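Local coordinates for DMATS type aromatic prenyltransferase (Streptomyces coelicolor, PDB 6ZS0), which probably catalyses the transfer of a dimethylallyl group to carbon 5 of the indole ring of tryptophan, at residues Val166-Ala169 against Leu170-Gly174; Leu91-Asn94 against Gly95-Gly98. One frame throughout, in Å; residues are numbered along the deposited sequence. Where two conformers were deposited one is given.

In the fold
Interaction 2 comes first along the chain, in the opening turns of helix 91-109; interaction 1 follows in the last turns of helix 162-175. Their centres lie about 23 Å apart and their nearest atoms about 15 Å, so they do not touch. Both helices belong to the ABBA-barrel fold, in which an antiparallel barrel of ten strands is surrounded by helices. Helix 91-109 follows strand 77-82, and helix 162-175 joins strand 147-152 to strand 191-195. The pair illustrates how surface charges are matched one turn apart: a weak Asp-Arg pair near a helix start, a closely knit Glu-Arg-Arg network near a helix end.

Interaction 1. Residues Val166-Ala169 against Leu170-Gly174; sequences VREA and LRRLG
Glu168 meets Arg171 and Arg172, one turn along the helix, in a three-residue salt-bridge network. Arg171 grips the carboxylate side-on, its NE 3.0 Å from Glu168 OE1 and its NH2 2.8 Å from Glu168 OE2. Both acceptors lie close to the guanidinium plane, but the carboxylate is turned 38° from it, so Arg171 NE meets OE1 from above the carboxylate plane. Arg172 NE, 2.9 Å from Glu168 OE2, comes from the anti side, its guanidinium almost perpendicular to the carboxylate, and Arg171 NH2 from the syn side, both tilted out of the carboxylate plane toward the same face. OE2 thus accepts two nearly straight bonds, which probably stabilise its negative charge. The bend of Glu168 at chi2 (60°) brings the carboxylate back to both arginines; an alanine here would probably leave the Arg171 guanidinium without this carboxylate and freer to swing, and Arg172 NE without its acceptor.

On the helix face turned to the barrel of this ABBA fold, Val166 CG1 lies 3.9 Å from Leu170 CD1, and both residues pack on Val205 of strand 202-209. Leu173 continues that face onto Ala203 and Leu193. Gly174, at positive phi, is the C-prime residue of the Schellman motif that ends the helix. Further out, Arg172 NH1 is held by Glu118 O and Asp121 OD1, while Leu122 of helix 120-123 touches both Glu168 and Arg172.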
# COMPACT_ATOMS: atom_id res chain seq x y z
N VAL A 166 2.84 -11.06 -15.89
CA VAL A 166 2.57 -9.60 -16.05
C VAL A 166 2.28 -9.31 -17.53
O VAL A 166 1.31 -8.55 -17.83
CB VAL A 166 3.71 -8.73 -15.50
CG1 VAL A 166 3.46 -7.27 -15.81
CG2 VAL A 166 3.93 -8.93 -14.00
N ARG A 167 3.11 -9.84 -18.42
CA ARG A 167 2.94 -9.58 -19.87
C ARG A 167 1.54 -10.05 -20.29
O ARG A 167 0.85 -9.29 -20.96
CB ARG A 167 4.05 -10.26 -20.67
CG ARG A 167 3.84 -10.16 -22.17
CD ARG A 167 4.85 -10.98 -22.93
NE ARG A 167 6.23 -10.56 -22.71
CZ ARG A 167 6.83 -9.53 -23.32
NH1 ARG A 167 8.10 -9.27 -23.07
NH2 ARG A 167 6.16 -8.76 -24.16
N GLU A 168 1.12 -11.25 -19.89
CA GLU A 168 -0.19 -11.81 -20.28
C GLU A 168 -1.31 -10.99 -19.64
O GLU A 168 -2.29 -10.70 -20.32
CB GLU A 168 -0.31 -13.29 -19.89
CG GLU A 168 -1.67 -13.89 -20.19
CD GLU A 168 -2.12 -13.89 -21.65
OE1 GLU A 168 -1.30 -13.52 -22.54
OE2 GLU A 168 -3.27 -14.26 -21.89
N ALA A 169 -1.16 -10.59 -18.37
CA ALA A 169 -2.19 -9.75 -17.71
C ALA A 169 -2.42 -8.47 -18.51
O ALA A 169 -3.59 -8.11 -18.77
CB ALA A 169 -1.80 -9.45 -16.29
N LEU A 170 -1.35 -7.79 -18.90
CA LEU A 170 -1.46 -6.46 -19.55
C LEU A 170 -2.14 -6.65 -20.91
O LEU A 170 -3.04 -5.87 -21.23
CB LEU A 170 -0.07 -5.84 -19.68
CG LEU A 170 0.52 -5.35 -18.35
CD1 LEU A 170 1.98 -4.97 -18.54
CD2 LEU A 170 -0.28 -4.17 -17.80
N ARG A 171 -1.75 -7.70 -21.63
CA ARG A 171 -2.38 -8.04 -22.94
C ARG A 171 -3.89 -8.22 -22.76
O ARG A 171 -4.66 -7.62 -23.51
CB ARG A 171 -1.75 -9.31 -23.52
CG ARG A 171 -2.22 -9.61 -24.93
CD ARG A 171 -2.05 -11.06 -25.30
NE ARG A 171 -2.85 -11.99 -24.53
CZ ARG A 171 -4.16 -12.18 -24.67
NH1 ARG A 171 -4.87 -11.49 -25.55
NH2 ARG A 171 -4.78 -13.07 -23.91
N ARG A 172 -4.30 -9.04 -21.80
CA ARG A 172 -5.73 -9.32 -21.57
C ARG A 172 -6.47 -8.02 -21.20
O ARG A 172 -7.67 -7.97 -21.46
CB ARG A 172 -5.91 -10.36 -20.47
CG ARG A 172 -5.32 -11.73 -20.78
CD ARG A 172 -5.67 -12.62 -19.62
NE ARG A 172 -5.19 -13.99 -19.73
CZ ARG A 172 -5.56 -14.96 -18.91
NH1 ARG A 172 -6.43 -14.73 -17.94
NH2 ARG A 172 -5.08 -16.19 -19.08
N LEU A 173 -5.78 -7.03 -20.62
CA LEU A 173 -6.42 -5.76 -20.18
C LEU A 173 -6.37 -4.74 -21.33
O LEU A 173 -6.63 -3.56 -21.07
CB LEU A 173 -5.73 -5.22 -18.92
CG LEU A 173 -5.83 -6.08 -17.66
CD1 LEU A 173 -5.01 -5.47 -16.54
CD2 LEU A 173 -7.27 -6.25 -17.20
N GLY A 174 -6.01 -5.17 -22.54
CA GLY A 174 -6.09 -4.35 -23.76
C GLY A 174 -4.90 -3.43 -23.91
O GLY A 174 -5.03 -2.42 -24.62

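Interaction 2. Residues Leu91-Asn94 against Gly95-Gly98; sequences LADN and GRAG
Leu91-Asn94 and Gly95-Gly98 form the first two turns of helix 91-109, and four successive backbone bonds join them. Gly95 N reaches Leu91 O at 2.9 Å, and Arg96 N reaches Ala92 O at 3.0 Å. The series continues with Ala97 N on Asp93 O and closes with Gly98 N on Asn94 O at 2.8 Å. This is regular alpha-helical pairing, each amide taking the carbonyl four residues back. Two of the four donors are glycines, both buried, and they make their bonds without adding any side chain to the helix surface.

Asp93 and Arg96 provide the side-chain contact, running side by side in the same direction from neighbouring turns. The aspartate CG stands anti to its own carbonyl carbon (chi1 -80°), which carries the carboxylate alongside the arginine. Arg96 bends at chi3, and its NH1 comes within 3.4 Å of Asp93 OD1, a weak hydrogen bond within a salt bridge. The acceptor sits at the edge of the guanidinium, with the two planes 64° apart, unlike a flat two-pronged pairing. Lower on the arginine, CG passes 3.4 Å from Ala92 O.

Around this turn, Asp93 N is hydrogen-bonded to Ser90 OG, just ahead of the helix. Leu91 packs on Pro128 and Ala133, and Asn94 touches Glu83, so loops border the start of the helix.

Because Arg96 has two conformers and a long bond, its pairing with Asp93 is best read as a loose surface attraction that may be made only part of the time. The aspartate also lies in the first helical turn, where the positive end of the helix dipole would probably stabilise its negative charge even if the arginine were turned elsewhere.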
# COMPACT_ATOMS: atom_id res chain seq x y z
N LEU A 91 -3.10 -20.79 1.43
CA LEU A 91 -3.02 -19.62 0.56
C LEU A 91 -4.16 -19.68 -0.49
O LEU A 91 -4.72 -18.60 -0.85
CB LEU A 91 -1.63 -19.57 -0.04
CG LEU A 91 -1.28 -18.31 -0.79
CD1 LEU A 91 -1.51 -17.07 0.07
CD2 LEU A 91 0.17 -18.40 -1.24
N ALA A 92 -4.52 -20.86 -0.98
CA ALA A 92 -5.65 -21.01 -1.91
C ALA A 92 -6.93 -20.51 -1.25
O ALA A 92 -7.68 -19.73 -1.91
CB ALA A 92 -5.77 -22.45 -2.33
N ASP A 93 -7.21 -20.89 -0.01
CA ASP A 93 -8.46 -20.44 0.64
C ASP A 93 -8.34 -18.96 1.01
O ASP A 93 -9.35 -18.27 1.02
CB ASP A 93 -8.83 -21.30 1.83
CG ASP A 93 -9.51 -22.60 1.42
OD1 ASP A 93 -9.80 -22.78 0.21
OD2 ASP A 93 -9.77 -23.39 2.32
N ASN A 94 -7.12 -18.48 1.27
CA ASN A 94 -6.87 -17.04 1.52
C ASN A 94 -7.34 -16.26 0.28
O ASN A 94 -8.11 -15.29 0.41
CB ASN A 94 -5.39 -16.85 1.86
CG ASN A 94 -4.99 -15.41 2.12
OD1 ASN A 94 -5.34 -14.50 1.37
ND2 ASN A 94 -4.24 -15.20 3.19
N GLY A 95 -6.88 -16.68 -0.89
CA GLY A 95 -7.29 -16.07 -2.17
C GLY A 95 -8.79 -16.14 -2.37
O GLY A 95 -9.38 -15.14 -2.80
N ARG A 96 -9.40 -17.29 -2.08
CA ARG A 96 -10.87 -17.46 -2.30
C ARG A 96 -11.62 -16.50 -1.37
O ARG A 96 -12.58 -15.81 -1.85
CB ARG A 96 -11.27 -18.92 -2.11
CG ARG A 96 -10.83 -19.82 -3.24
CD ARG A 96 -11.26 -21.26 -3.00
NE ARG A 96 -12.72 -21.39 -2.96
CZ ARG A 96 -13.42 -22.21 -2.17
NH1 ARG A 96 -12.82 -23.01 -1.29
NH2 ARG A 96 -14.74 -22.20 -2.25
N ALA A 97 -11.19 -16.38 -0.12
CA ALA A 97 -11.83 -15.49 0.86
C ALA A 97 -11.62 -14.04 0.41
O ALA A 97 -12.58 -13.24 0.49
CB ALA A 97 -11.29 -15.74 2.25
N GLY A 98 -10.43 -13.73 -0.10
CA GLY A 98 -10.14 -12.38 -0.63
C GLY A 98 -11.06 -12.04 -1.79
O GLY A 98 -11.66 -10.93 -1.81